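Long-range contacts in protein phosphatase 2C (Toxoplasma gondii, PDB 3D8K), which probably removes phosphate from phosphoserine and phosphothreonine side chains of proteins, as a manganese-dependent phosphatase of the PP2C family: residues V50-D55 with A107-V112; I168-L173 with D253-F258. All coordinates share one frame; numbering follows the deposited sequence.

Contacts 1 and 2 are two antiparallel strand pairs of the same sheet, one of the two stacked in the PP2C beta sandwich. They stand next to each other because strands 106-115 and 165-173 are neighbours: Ala107 N lies 2.7 Å from Leu173 O, a probable hydrogen bond, and the side chains of Leu108 and Val170 pack together. Contact 1 has its centre about 4 Å from that of the chain, with every touching residue buried and mostly apolar. Contact 2 reaches strand 253-259, toward one end of this sheet, and four of its residues are partly exposed. Its chemistry is accordingly more polar, with threonines, a histidine and an aspartate among the facing side chains.

Contact 1. Residues V50-D55 with A107-V112; sequences VHAMFD and ALIIFV
The carbonyl oxygen of His51 accepts the amide of Ile110, with N and O 2.7 Å apart and an N-H...O angle of 168°, and the CA-H of Ile109 approaches the same oxygen. In return Ile110 O accepts His51 N at 3.0 Å, and the CA-H of Val50 also meets it. One hydrogen-bonded pair further along, Met53 N reaches Leu108 O at 2.8 Å, whereas the return bond from Leu108 N to Met53 O is weak. The two strands thus run antiparallel, at 174°, in the middle of one sheet of the PP2C beta sandwich.

Val50, Ala52 and Phe54 share a face with Ala107 and Ile109. There Val50 CG1 lies alongside Ile109 CG2 at 4.0 Å, and Ala107 CB touches Phe54 CE1 at 3.8 Å. Helix 61-74 packs on this side, with Met71 against Val50 and Leu66 against Phe54.

On the other face, the His51 ring leans past Ile110 toward Val112, because CG is anti to its own carbonyl carbon (chi1 -53°). Val112 CG2 meets the ring edge at His51 CD2, 4.1 Å away. His51 ND1 is hydrogen-bonded to Val38 O and NE2 to Arg321 NH1. Both ring nitrogens of this buried histidine are therefore satisfied, an arrangement consistent with a neutral ring protonated at ND1.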
ATOM      1  N   VAL C  50     -19.284   0.037 -11.677  1.00 18.14           N
ATOM      2  CA  VAL C  50     -20.599   0.612 -11.810  1.00 17.87           C
ATOM      3  C   VAL C  50     -20.691   1.498 -13.025  1.00 16.56           C
ATOM      4  O   VAL C  50     -19.701   2.031 -13.493  1.00 17.27           O
ATOM      5  CB  VAL C  50     -20.957   1.458 -10.580  1.00 19.62           C
ATOM      6  CG1 VAL C  50     -22.446   1.812 -10.608  1.00 20.57           C
ATOM      7  CG2 VAL C  50     -20.591   0.710  -9.319  1.00 18.86           C
ATOM      8  N   HIS C  51     -21.900   1.664 -13.525  1.00 16.39           N
ATOM      9  CA  HIS C  51     -22.142   2.515 -14.678  1.00 17.41           C
ATOM     10  C   HIS C  51     -23.524   3.065 -14.430  1.00 17.78           C
ATOM     11  O   HIS C  51     -24.441   2.310 -14.126  1.00 18.94           O
ATOM     12  CB  HIS C  51     -22.125   1.690 -15.965  1.00 17.18           C
ATOM     13  CG  HIS C  51     -20.896   0.855 -16.118  1.00 18.56           C
ATOM     14  ND1 HIS C  51     -19.708   1.362 -16.601  1.00 16.50           N
ATOM     15  CD2 HIS C  51     -20.648  -0.430 -15.767  1.00 15.72           C
ATOM     16  CE1 HIS C  51     -18.779   0.425 -16.535  1.00 16.49           C
ATOM     17  NE2 HIS C  51     -19.324  -0.670 -16.034  1.00 17.04           N
ATOM     18  N   ALA C  52     -23.684   4.372 -14.545  1.00 18.51           N
ATOM     19  CA  ALA C  52     -24.989   4.949 -14.296  1.00 19.51           C
ATOM     20  C   ALA C  52     -25.411   5.959 -15.342  1.00 20.42           C
ATOM     21  O   ALA C  52     -24.594   6.503 -16.076  1.00 19.75           O
ATOM     22  CB  ALA C  52     -25.017   5.569 -12.914  1.00 19.90           C
HETATM   23  N   MSE C  53     -26.707   6.218 -15.396  1.00 23.17           N
HETATM   24  CA  MSE C  53     -27.230   7.152 -16.379  1.00 25.38           C
HETATM   25  C   MSE C  53     -28.410   7.934 -15.814  1.00 23.26           C
HETATM   26  O   MSE C  53     -29.377   7.358 -15.308  1.00 24.49           O
HETATM   27  CB  MSE C  53     -27.650   6.375 -17.608  1.00 29.34           C
HETATM   28  CG  MSE C  53     -27.745   7.217 -18.811  1.00 38.91           C
HETATM   29 SE   MSE C  53     -27.569   6.033 -20.321  1.00 56.40          SE
HETATM   30  CE  MSE C  53     -25.732   6.529 -20.829  1.00 50.74           C
ATOM     31  N   PHE C  54     -28.331   9.251 -15.900  1.00 19.03           N
ATOM     32  CA  PHE C  54     -29.391  10.084 -15.377  1.00 16.60           C
ATOM     33  C   PHE C  54     -29.945  10.999 -16.456  1.00 17.39           C
ATOM     34  O   PHE C  54     -29.262  11.881 -16.950  1.00 15.90           O
ATOM     35  CB  PHE C  54     -28.842  10.877 -14.195  1.00 13.43           C
ATOM     36  CG  PHE C  54     -28.374  10.008 -13.070  1.00 11.94           C
ATOM     37  CD1 PHE C  54     -29.297   9.405 -12.218  1.00 12.44           C
ATOM     38  CD2 PHE C  54     -27.017   9.750 -12.882  1.00 11.11           C
ATOM     39  CE1 PHE C  54     -28.876   8.560 -11.196  1.00 11.35           C
ATOM     40  CE2 PHE C  54     -26.581   8.909 -11.870  1.00  9.32           C
ATOM     41  CZ  PHE C  54     -27.508   8.312 -11.023  1.00 12.56           C
ATOM     42  N   ASP C  55     -31.189  10.767 -16.837  1.00 19.45           N
ATOM     43  CA  ASP C  55     -31.820  11.591 -17.854  1.00 22.54           C
ATOM     44  C   ASP C  55     -32.882  12.461 -17.187  1.00 22.78           C
ATOM     45  O   ASP C  55     -33.934  11.970 -16.773  1.00 21.89           O
ATOM     46  CB  ASP C  55     -32.434  10.699 -18.942  1.00 25.07           C
ATOM     47  CG  ASP C  55     -33.059  11.498 -20.058  1.00 28.24           C
ATOM     48  OD1 ASP C  55     -32.465  12.532 -20.441  1.00 31.68           O
ATOM     49  OD2 ASP C  55     -34.134  11.096 -20.556  1.00 31.15           O
ATOM     50  N   ALA C 107     -33.404   7.259 -14.007  1.00 14.62           N
ATOM     51  CA  ALA C 107     -32.161   6.646 -13.629  1.00 15.62           C
ATOM     52  C   ALA C 107     -32.033   5.231 -14.152  1.00 16.99           C
ATOM     53  O   ALA C 107     -33.020   4.517 -14.348  1.00 18.29           O
ATOM     54  CB  ALA C 107     -32.034   6.645 -12.129  1.00 13.84           C
ATOM     55  N   LEU C 108     -30.789   4.842 -14.372  1.00 17.34           N
ATOM     56  CA  LEU C 108     -30.464   3.512 -14.834  1.00 18.61           C
ATOM     57  C   LEU C 108     -29.088   3.222 -14.262  1.00 18.23           C
ATOM     58  O   LEU C 108     -28.113   3.914 -14.573  1.00 17.94           O
ATOM     59  CB  LEU C 108     -30.423   3.472 -16.351  1.00 19.83           C
ATOM     60  CG  LEU C 108     -30.641   2.085 -16.951  1.00 23.85           C
ATOM     61  CD1 LEU C 108     -30.259   2.151 -18.425  1.00 25.73           C
ATOM     62  CD2 LEU C 108     -29.807   1.028 -16.239  1.00 24.49           C
ATOM     63  N   ILE C 109     -29.011   2.220 -13.398  1.00 18.23           N
ATOM     64  CA  ILE C 109     -27.739   1.871 -12.796  1.00 18.02           C
ATOM     65  C   ILE C 109     -27.344   0.443 -13.107  1.00 16.22           C
ATOM     66  O   ILE C 109     -28.145  -0.472 -12.981  1.00 15.22           O
ATOM     67  CB  ILE C 109     -27.778   2.053 -11.281  1.00 19.77           C
ATOM     68  CG1 ILE C 109     -28.270   3.466 -10.943  1.00 20.61           C
ATOM     69  CG2 ILE C 109     -26.401   1.794 -10.713  1.00 19.45           C
ATOM     70  CD1 ILE C 109     -28.182   3.832  -9.473  1.00 20.14           C
ATOM     71  N   ILE C 110     -26.100   0.260 -13.525  1.00 15.29           N
ATOM     72  CA  ILE C 110     -25.619  -1.063 -13.839  1.00 15.73           C
ATOM     73  C   ILE C 110     -24.438  -1.474 -12.972  1.00 15.95           C
ATOM     74  O   ILE C 110     -23.427  -0.792 -12.926  1.00 16.37           O
ATOM     75  CB  ILE C 110     -25.197  -1.153 -15.310  1.00 15.40           C
ATOM     76  CG1 ILE C 110     -26.313  -0.623 -16.205  1.00 15.89           C
ATOM     77  CG2 ILE C 110     -24.911  -2.582 -15.671  1.00 13.27           C
ATOM     78  CD1 ILE C 110     -25.899  -0.427 -17.641  1.00 13.98           C
ATOM     79  N   PHE C 111     -24.589  -2.591 -12.274  1.00 15.99           N
ATOM     80  CA  PHE C 111     -23.529  -3.138 -11.445  1.00 16.83           C
ATOM     81  C   PHE C 111     -22.987  -4.324 -12.222  1.00 19.46           C
ATOM     82  O   PHE C 111     -23.754  -5.201 -12.643  1.00 20.02           O
ATOM     83  CB  PHE C 111     -24.088  -3.634 -10.120  1.00 15.55           C
ATOM     84  CG  PHE C 111     -24.701  -2.560  -9.296  1.00 19.48           C
ATOM     85  CD1 PHE C 111     -24.020  -2.028  -8.206  1.00 21.06           C
ATOM     86  CD2 PHE C 111     -25.952  -2.048  -9.621  1.00 20.22           C
ATOM     87  CE1 PHE C 111     -24.574  -0.999  -7.446  1.00 21.16           C
ATOM     88  CE2 PHE C 111     -26.513  -1.028  -8.877  1.00 19.20           C
ATOM     89  CZ  PHE C 111     -25.822  -0.502  -7.783  1.00 21.46           C
ATOM     90  N   VAL C 112     -21.677  -4.361 -12.434  1.00 19.75           N
ATOM     91  CA  VAL C 112     -21.099  -5.481 -13.156  1.00 19.27           C
ATOM     92  C   VAL C 112     -19.967  -6.162 -12.382  1.00 20.28           C
ATOM     93  O   VAL C 112     -18.914  -5.566 -12.131  1.00 20.68           O
ATOM     94  CB  VAL C 112     -20.622  -5.020 -14.533  1.00 18.26           C
ATOM     95  CG1 VAL C 112     -20.084  -6.204 -15.329  1.00 16.14           C
ATOM     96  CG2 VAL C 112     -21.784  -4.369 -15.262  1.00 17.47           C
TER

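Contact 2. Residues I168-L173 with D253-F258; sequences IHVASL and DVTTFF
Residues 168-173 and 253-258 meet in a hydrogen-bonded antiparallel ladder of the PP2C beta sandwich, their directions 162° apart. Six backbone bonds join three pairs, Ile168 with Phe257, Val170 with Thr255 and Ser172 with Asp253. Each pair is bonded both ways; in the middle one the amides of Val170 and Thr255 reach the opposite carbonyl oxygens, N to O 2.9 Å in both directions. Between these rungs, the CA-H groups of His169, Val254 and Thr256 point at facing carbonyl oxygens.

The side chains add contacts of other kinds. CG2 of Thr256 sits over one face of the His169 imidazole, 3.9 Å from its centroid, in a CH-pi contact. With Thr256 CG2 anti to the backbone N (chi1, measured to OG1, -49°), the methyl comes over the ring, and Thr256 OG1 lies 3.4 Å from His169 CD2. On the other face of the sheet, Thr255 OG1 is 3.6 Å from Val170 CB, and at the Asp253 end Ser172 OG gives a weak hydrogen bond to Asp253 OD2, oxygen to oxygen 3.1 Å.

Further out, strand 106-115 continues the sheet beyond residues 168-173, with Phe111 touching His169. Ile85 and Phe89 of helix 82-97 cover Ala171. On the far side of residues 253-258, Thr256 shares a backbone hydrogen bond with Ile128, and Thr255 OG1 is hydrogen-bonded to Leu189 O.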
ATOM      1  N   ILE C 168     -24.648  -9.320 -13.926  1.00 14.43           N
ATOM      2  CA  ILE C 168     -25.160  -7.989 -14.146  1.00 15.72           C
ATOM      3  C   ILE C 168     -26.402  -7.679 -13.342  1.00 16.08           C
ATOM      4  O   ILE C 168     -27.363  -8.440 -13.325  1.00 15.12           O
ATOM      5  CB  ILE C 168     -25.497  -7.766 -15.611  1.00 17.54           C
ATOM      6  CG1 ILE C 168     -24.222  -7.843 -16.452  1.00 18.70           C
ATOM      7  CG2 ILE C 168     -26.200  -6.428 -15.778  1.00 15.72           C
ATOM      8  CD1 ILE C 168     -24.488  -7.904 -17.944  1.00 18.93           C
ATOM      9  N   HIS C 169     -26.358  -6.542 -12.661  1.00 17.05           N
ATOM     10  CA  HIS C 169     -27.487  -6.063 -11.880  1.00 16.23           C
ATOM     11  C   HIS C 169     -27.933  -4.761 -12.509  1.00 15.88           C
ATOM     12  O   HIS C 169     -27.137  -3.834 -12.695  1.00 16.82           O
ATOM     13  CB  HIS C 169     -27.100  -5.782 -10.433  1.00 14.32           C
ATOM     14  CG  HIS C 169     -27.089  -6.990  -9.561  1.00 15.73           C
ATOM     15  ND1 HIS C 169     -26.047  -7.893  -9.551  1.00 16.96           N
ATOM     16  CD2 HIS C 169     -27.994  -7.450  -8.666  1.00 16.00           C
ATOM     17  CE1 HIS C 169     -26.309  -8.854  -8.685  1.00 16.61           C
ATOM     18  NE2 HIS C 169     -27.485  -8.609  -8.135  1.00 17.53           N
ATOM     19  N   VAL C 170     -29.197  -4.682 -12.864  1.00 13.60           N
ATOM     20  CA  VAL C 170     -29.662  -3.450 -13.429  1.00 13.10           C
ATOM     21  C   VAL C 170     -30.719  -2.857 -12.526  1.00 13.33           C
ATOM     22  O   VAL C 170     -31.688  -3.518 -12.177  1.00 12.82           O
ATOM     23  CB  VAL C 170     -30.247  -3.652 -14.825  1.00 14.47           C
ATOM     24  CG1 VAL C 170     -30.742  -2.305 -15.366  1.00 15.47           C
ATOM     25  CG2 VAL C 170     -29.202  -4.246 -15.742  1.00 13.11           C
ATOM     26  N   ALA C 171     -30.506  -1.612 -12.132  1.00 14.41           N
ATOM     27  CA  ALA C 171     -31.453  -0.890 -11.293  1.00 14.81           C
ATOM     28  C   ALA C 171     -32.053   0.165 -12.195  1.00 15.32           C
ATOM     29  O   ALA C 171     -31.487   1.240 -12.327  1.00 15.81           O
ATOM     30  CB  ALA C 171     -30.736  -0.229 -10.126  1.00 12.14           C
ATOM     31  N   SER C 172     -33.179  -0.150 -12.831  1.00 17.20           N
ATOM     32  CA  SER C 172     -33.831   0.800 -13.732  1.00 19.89           C
ATOM     33  C   SER C 172     -34.997   1.540 -13.084  1.00 19.85           C
ATOM     34  O   SER C 172     -35.803   0.959 -12.360  1.00 18.63           O
ATOM     35  CB  SER C 172     -34.331   0.099 -15.004  1.00 22.60           C
ATOM     36  OG  SER C 172     -35.613  -0.488 -14.814  1.00 26.26           O
ATOM     37  N   LEU C 173     -35.080   2.832 -13.381  1.00 20.63           N
ATOM     38  CA  LEU C 173     -36.127   3.695 -12.853  1.00 20.41           C
ATOM     39  C   LEU C 173     -36.353   4.809 -13.855  1.00 19.15           C
ATOM     40  O   LEU C 173     -35.706   5.848 -13.784  1.00 19.81           O
ATOM     41  CB  LEU C 173     -35.690   4.302 -11.514  1.00 22.12           C
ATOM     42  CG  LEU C 173     -36.721   5.163 -10.791  1.00 23.11           C
ATOM     43  CD1 LEU C 173     -37.790   4.268 -10.167  1.00 24.44           C
ATOM     44  CD2 LEU C 173     -36.035   5.967  -9.722  1.00 23.32           C
ATOM     45  N   ASP C 253     -36.792  -0.901 -10.580  1.00 26.51           N
ATOM     46  CA  ASP C 253     -37.039  -2.244 -11.083  1.00 27.61           C
ATOM     47  C   ASP C 253     -35.633  -2.833 -11.122  1.00 25.01           C
ATOM     48  O   ASP C 253     -34.803  -2.399 -11.903  1.00 25.57           O
ATOM     49  CB  ASP C 253     -37.649  -2.152 -12.490  1.00 32.93           C
ATOM     50  CG  ASP C 253     -37.412  -3.398 -13.326  1.00 39.61           C
ATOM     51  OD1 ASP C 253     -37.601  -4.511 -12.782  1.00 43.45           O
ATOM     52  OD2 ASP C 253     -37.054  -3.263 -14.531  1.00 41.01           O
ATOM     53  N   VAL C 254     -35.357  -3.789 -10.246  1.00 23.06           N
ATOM     54  CA  VAL C 254     -34.043  -4.408 -10.188  1.00 23.33           C
ATOM     55  C   VAL C 254     -34.011  -5.817 -10.786  1.00 23.94           C
ATOM     56  O   VAL C 254     -34.668  -6.723 -10.286  1.00 24.73           O
ATOM     57  CB  VAL C 254     -33.545  -4.498  -8.739  1.00 23.74           C
ATOM     58  CG1 VAL C 254     -32.140  -5.089  -8.707  1.00 22.60           C
ATOM     59  CG2 VAL C 254     -33.558  -3.119  -8.097  1.00 25.44           C
ATOM     60  N   THR C 255     -33.230  -6.000 -11.843  1.00 24.30           N
ATOM     61  CA  THR C 255     -33.116  -7.300 -12.496  1.00 25.03           C
ATOM     62  C   THR C 255     -31.681  -7.808 -12.428  1.00 25.14           C
ATOM     63  O   THR C 255     -30.751  -7.021 -12.223  1.00 25.19           O
ATOM     64  CB  THR C 255     -33.534  -7.213 -13.982  1.00 26.40           C
ATOM     65  OG1 THR C 255     -32.786  -6.179 -14.639  1.00 28.70           O
ATOM     66  CG2 THR C 255     -35.013  -6.910 -14.106  1.00 25.62           C
ATOM     67  N   THR C 256     -31.497  -9.118 -12.592  1.00 24.08           N
ATOM     68  CA  THR C 256     -30.158  -9.706 -12.565  1.00 23.44           C
ATOM     69  C   THR C 256     -29.990 -10.693 -13.717  1.00 23.45           C
ATOM     70  O   THR C 256     -30.898 -11.464 -14.011  1.00 25.45           O
ATOM     71  CB  THR C 256     -29.892 -10.447 -11.250  1.00 23.69           C
ATOM     72  OG1 THR C 256     -30.239  -9.606 -10.148  1.00 24.49           O
ATOM     73  CG2 THR C 256     -28.421 -10.804 -11.136  1.00 23.98           C
ATOM     74  N   PHE C 257     -28.830 -10.651 -14.370  1.00 21.61           N
ATOM     75  CA  PHE C 257     -28.513 -11.522 -15.502  1.00 19.53           C
ATOM     76  C   PHE C 257     -27.024 -11.872 -15.479  1.00 19.65           C
ATOM     77  O   PHE C 257     -26.227 -11.186 -14.850  1.00 20.83           O
ATOM     78  CB  PHE C 257     -28.745 -10.814 -16.841  1.00 18.40           C
ATOM     79  CG  PHE C 257     -30.170 -10.408 -17.115  1.00 18.34           C
ATOM     80  CD1 PHE C 257     -30.809  -9.445 -16.335  1.00 16.20           C
ATOM     81  CD2 PHE C 257     -30.851 -10.936 -18.217  1.00 16.66           C
ATOM     82  CE1 PHE C 257     -32.088  -9.013 -16.646  1.00 14.87           C
ATOM     83  CE2 PHE C 257     -32.132 -10.502 -18.530  1.00 14.35           C
ATOM     84  CZ  PHE C 257     -32.750  -9.538 -17.744  1.00 14.15           C
ATOM     85  N   PHE C 258     -26.643 -12.935 -16.174  1.00 18.70           N
ATOM     86  CA  PHE C 258     -25.232 -13.282 -16.264  1.00 19.62           C
ATOM     87  C   PHE C 258     -24.880 -13.169 -17.736  1.00 17.94           C
ATOM     88  O   PHE C 258     -25.743 -13.306 -18.593  1.00 19.46           O
ATOM     89  CB  PHE C 258     -24.954 -14.699 -15.771  1.00 20.65           C
ATOM     90  CG  PHE C 258     -25.538 -15.758 -16.631  1.00 22.37           C
ATOM     91  CD1 PHE C 258     -26.908 -15.964 -16.670  1.00 24.78           C
ATOM     92  CD2 PHE C 258     -24.720 -16.547 -17.420  1.00 24.94           C
ATOM     93  CE1 PHE C 258     -27.457 -16.940 -17.486  1.00 26.65           C
ATOM     94  CE2 PHE C 258     -25.255 -17.529 -18.246  1.00 27.00           C
ATOM     95  CZ  PHE C 258     -26.634 -17.727 -18.277  1.00 27.37           C
TER